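Local coordinates for GXWXG domain-containing protein (Thermomonospora curvata, PDB 4MVE), which is of unknown function but carries a GXWXG domain followed by a DUF4334 domain, built largely around a curved antiparallel beta sheet, at residues G17-R22 with F49-A54. Residues are numbered along the deposited sequence; the frame is centred on the assembly and turned at random.
Sequences GDECDR and FDRGDA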
ATOM      1  N   GLY A  17      -6.847 -11.093  -6.199  1.00 33.06           N
ATOM      2  CA  GLY A  17      -6.059 -11.348  -4.994  1.00 31.50           C
ATOM      3  C   GLY A  17      -4.951 -12.354  -5.240  1.00 35.77           C
ATOM      4  O   GLY A  17      -4.433 -12.972  -4.306  1.00 33.98           O
ATOM      5  N   ASP A  18      -4.565 -12.511  -6.513  1.00 34.82           N
ATOM      6  CA  ASP A  18      -3.501 -13.422  -6.891  1.00 35.58           C
ATOM      7  C   ASP A  18      -2.135 -12.949  -6.417  1.00 39.46           C
ATOM      8  O   ASP A  18      -1.886 -11.742  -6.215  1.00 37.09           O
ATOM      9  CB  ASP A  18      -3.468 -13.584  -8.398  1.00 38.79           C
ATOM     10  CG  ASP A  18      -4.368 -14.683  -8.904  1.00 49.75           C
ATOM     11  OD1 ASP A  18      -4.988 -15.386  -8.063  1.00 49.98           O
ATOM     12  OD2 ASP A  18      -4.513 -14.799 -10.134  1.00 51.45           O
ATOM     13  N   GLU A  19      -1.266 -13.917  -6.202  1.00 38.31           N
ATOM     14  CA  GLU A  19       0.107 -13.636  -5.837  1.00 39.54           C
ATOM     15  C   GLU A  19       0.860 -13.277  -7.121  1.00 43.97           C
ATOM     16  O   GLU A  19       0.451 -13.685  -8.225  1.00 43.76           O
ATOM     17  CB  GLU A  19       0.736 -14.835  -5.109  1.00 42.61           C
ATOM     18  CG  GLU A  19       0.596 -14.734  -3.595  1.00 54.40           C
ATOM     19  CD  GLU A  19       1.377 -15.769  -2.811  1.00 80.57           C
ATOM     20  OE1 GLU A  19       2.308 -15.373  -2.074  1.00 58.69           O
ATOM     21  OE2 GLU A  19       1.072 -16.976  -2.943  1.00 87.94           O
ATOM     22  N   CYS A  20       1.889 -12.445  -6.990  1.00 39.82           N
ATOM     23  CA  CYS A  20       2.741 -12.057  -8.110  1.00 41.12           C
ATOM     24  C   CYS A  20       4.129 -11.775  -7.571  1.00 43.91           C
ATOM     25  O   CYS A  20       4.268 -10.992  -6.627  1.00 40.73           O
ATOM     26  CB  CYS A  20       2.168 -10.865  -8.875  1.00 41.64           C
ATOM     27  SG  CYS A  20       3.033 -10.495 -10.437  1.00 48.07           S
ATOM     28  N   ASP A  21       5.144 -12.437  -8.155  1.00 42.17           N
ATOM     29  CA  ASP A  21       6.561 -12.339  -7.778  1.00 42.82           C
ATOM     30  C   ASP A  21       7.079 -10.901  -7.901  1.00 41.93           C
ATOM     31  O   ASP A  21       6.678 -10.156  -8.797  1.00 40.73           O
ATOM     32  CB  ASP A  21       7.421 -13.317  -8.591  1.00 48.13           C
ATOM     33  CG  ASP A  21       7.467 -13.017 -10.066  1.00 64.03           C
ATOM     34  OD1 ASP A  21       6.639 -13.593 -10.818  1.00 69.15           O
ATOM     35  OD2 ASP A  21       8.350 -12.243 -10.482  1.00 70.35           O
ATOM     36  N   ARG A  22       7.921 -10.518  -6.937  1.00 36.26           N
ATOM     37  CA  ARG A  22       8.474  -9.173  -6.736  1.00 35.22           C
ATOM     38  C   ARG A  22       8.989  -8.523  -8.036  1.00 39.75           C
ATOM     39  O   ARG A  22       8.604  -7.389  -8.328  1.00 36.32           O
ATOM     40  CB  ARG A  22       9.605  -9.219  -5.684  1.00 34.78           C
ATOM     41  CG  ARG A  22       9.970  -7.846  -5.119  1.00 43.01           C
ATOM     42  CD  ARG A  22      11.393  -7.835  -4.582  1.00 53.21           C
ATOM     43  NE  ARG A  22      12.360  -7.777  -5.680  1.00 63.05           N
ATOM     44  CZ  ARG A  22      12.759  -6.653  -6.268  1.00 84.12           C
ATOM     45  NH1 ARG A  22      12.314  -5.472  -5.838  1.00 65.28           N
ATOM     46  NH2 ARG A  22      13.615  -6.696  -7.281  1.00 79.52           N
ATOM     47  N   PHE A  49       1.014  -8.883  -2.692  1.00 33.02           N
ATOM     48  CA  PHE A  49       1.393  -9.673  -3.868  1.00 33.57           C
ATOM     49  C   PHE A  49       2.189 -10.939  -3.507  1.00 39.25           C
ATOM     50  O   PHE A  49       2.040 -11.925  -4.198  1.00 38.29           O
ATOM     51  CB  PHE A  49       2.194  -8.826  -4.869  1.00 34.88           C
ATOM     52  CG  PHE A  49       1.349  -7.778  -5.554  1.00 35.83           C
ATOM     53  CD1 PHE A  49       0.455  -8.134  -6.573  1.00 36.98           C
ATOM     54  CD2 PHE A  49       1.498  -6.428  -5.244  1.00 34.06           C
ATOM     55  CE1 PHE A  49      -0.307  -7.158  -7.229  1.00 36.60           C
ATOM     56  CE2 PHE A  49       0.749  -5.450  -5.919  1.00 36.40           C
ATOM     57  CZ  PHE A  49      -0.147  -5.822  -6.908  1.00 34.30           C
ATOM     58  N   ASP A  50       3.079 -10.887  -2.490  1.00 37.43           N
ATOM     59  CA  ASP A  50       3.858 -12.043  -2.065  1.00 38.84           C
ATOM     60  C   ASP A  50       3.560 -12.350  -0.592  1.00 42.15           C
ATOM     61  O   ASP A  50       4.098 -11.705   0.311  1.00 40.27           O
ATOM     62  CB  ASP A  50       5.353 -11.793  -2.309  1.00 42.77           C
ATOM     63  CG  ASP A  50       6.300 -12.867  -1.791  1.00 54.25           C
ATOM     64  OD1 ASP A  50       5.859 -14.049  -1.647  1.00 50.18           O
ATOM     65  OD2 ASP A  50       7.481 -12.541  -1.555  1.00 68.65           O
ATOM     66  N   ARG A  51       2.724 -13.360  -0.370  1.00 39.33           N
ATOM     67  CA  ARG A  51       2.251 -13.749   0.946  1.00 40.60           C
ATOM     68  C   ARG A  51       3.259 -14.633   1.729  1.00 48.06           C
ATOM     69  O   ARG A  51       2.989 -14.947   2.892  1.00 49.22           O
ATOM     70  CB  ARG A  51       0.863 -14.431   0.848  1.00 40.25           C
ATOM     71  CG  ARG A  51      -0.227 -13.372   0.632  1.00 54.51           C
ATOM     72  CD  ARG A  51      -1.653 -13.875   0.609  1.00 61.78           C
ATOM     73  NE  ARG A  51      -1.993 -14.631  -0.601  1.00 74.41           N
ATOM     74  CZ  ARG A  51      -2.437 -14.107  -1.744  1.00 82.22           C
ATOM     75  NH1 ARG A  51      -2.520 -12.789  -1.894  1.00 49.44           N
ATOM     76  NH2 ARG A  51      -2.743 -14.895  -2.766  1.00 78.12           N
ATOM     77  N   GLY A  52       4.399 -14.974   1.115  1.00 43.89           N
ATOM     78  CA  GLY A  52       5.443 -15.760   1.767  1.00 44.16           C
ATOM     79  C   GLY A  52       6.441 -14.936   2.564  1.00 47.22           C
ATOM     80  O   GLY A  52       7.272 -15.505   3.281  1.00 47.96           O
ATOM     81  N   ASP A  53       6.375 -13.591   2.444  1.00 41.64           N
ATOM     82  CA  ASP A  53       7.256 -12.652   3.140  1.00 41.57           C
ATOM     83  C   ASP A  53       6.886 -12.590   4.657  1.00 43.85           C
ATOM     84  O   ASP A  53       5.714 -12.720   5.019  1.00 42.93           O
ATOM     85  CB  ASP A  53       7.181 -11.241   2.473  1.00 44.04           C
ATOM     86  CG  ASP A  53       7.852 -10.112   3.272  1.00 56.34           C
ATOM     87  OD1 ASP A  53       9.051 -10.266   3.643  1.00 55.58           O
ATOM     88  OD2 ASP A  53       7.155  -9.122   3.607  1.00 61.42           O
ATOM     89  N   ALA A  54       7.896 -12.406   5.522  1.00 38.47           N
ATOM     90  CA  ALA A  54       7.747 -12.319   6.972  1.00 38.41           C
ATOM     91  C   ALA A  54       6.673 -11.287   7.402  1.00 43.95           C
ATOM     92  O   ALA A  54       5.730 -11.645   8.135  1.00 40.96           O
ATOM     93  CB  ALA A  54       9.086 -11.956   7.612  1.00 39.39           C
TER
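Glu19 lays its CG methylene over one face of the Arg51 guanidinium, displaced toward the rim and 3.4 Å from NH2, while Gly17 O sits at the edge of the same group, tilted about 20° out of its plane. Both terminal nitrogens converge on that carbonyl oxygen: NH2 of Arg51 lies 3.0 Å from Gly17 O, and NH1 makes the companion bond. Neither is straight, the N-H...O angle at NH2 being 139°, as expected when two donors share one acceptor. A bend in the arginine chain at chi3 (-72°) turns the guanidinium back toward Gly17. The Phe49 ring is approached obliquely by Cys20 CB, 4.0 Å from CD1, and meets His146 edge-to-face; Ile13, Ile14 and Val25 also pack against this buried side chain.

Gly17 closes helix 5-16 in a Schellman motif, so the arginine grips a carbonyl at the helix's C-terminal end, where the dipole would probably favour a positive charge. With an alanine in place of Arg51 both guanidinium donors to Gly17 O are gone, and the Glu19 side chain, no longer backed by that face, is likely to be freer to turn.

The partner loop, following strand 42-48, forms a type I turn from Asp50 to Asp53, inside which Asp50 OD1 accepts from Gly52 N in an Asx turn. Arg51 N donates to Glu19 OE1 (2.7 Å) on the anti side of that oxygen, somewhat out of the carboxylate plane, yet Glu19 OE2 is no salt-bridge partner of the guanidinium, lying well out of that plane. The neighbouring Asp50 OD1, 3.8 Å from Glu19 OE1, places two carboxylates close together, which may raise the proton affinity of either. One residue before the turn, Phe49 O accepts from Cys20 N at 2.8 Å and receives a CA-H...O contact from Glu19 CA at 3.1 Å, tying the two loops together backbone to backbone.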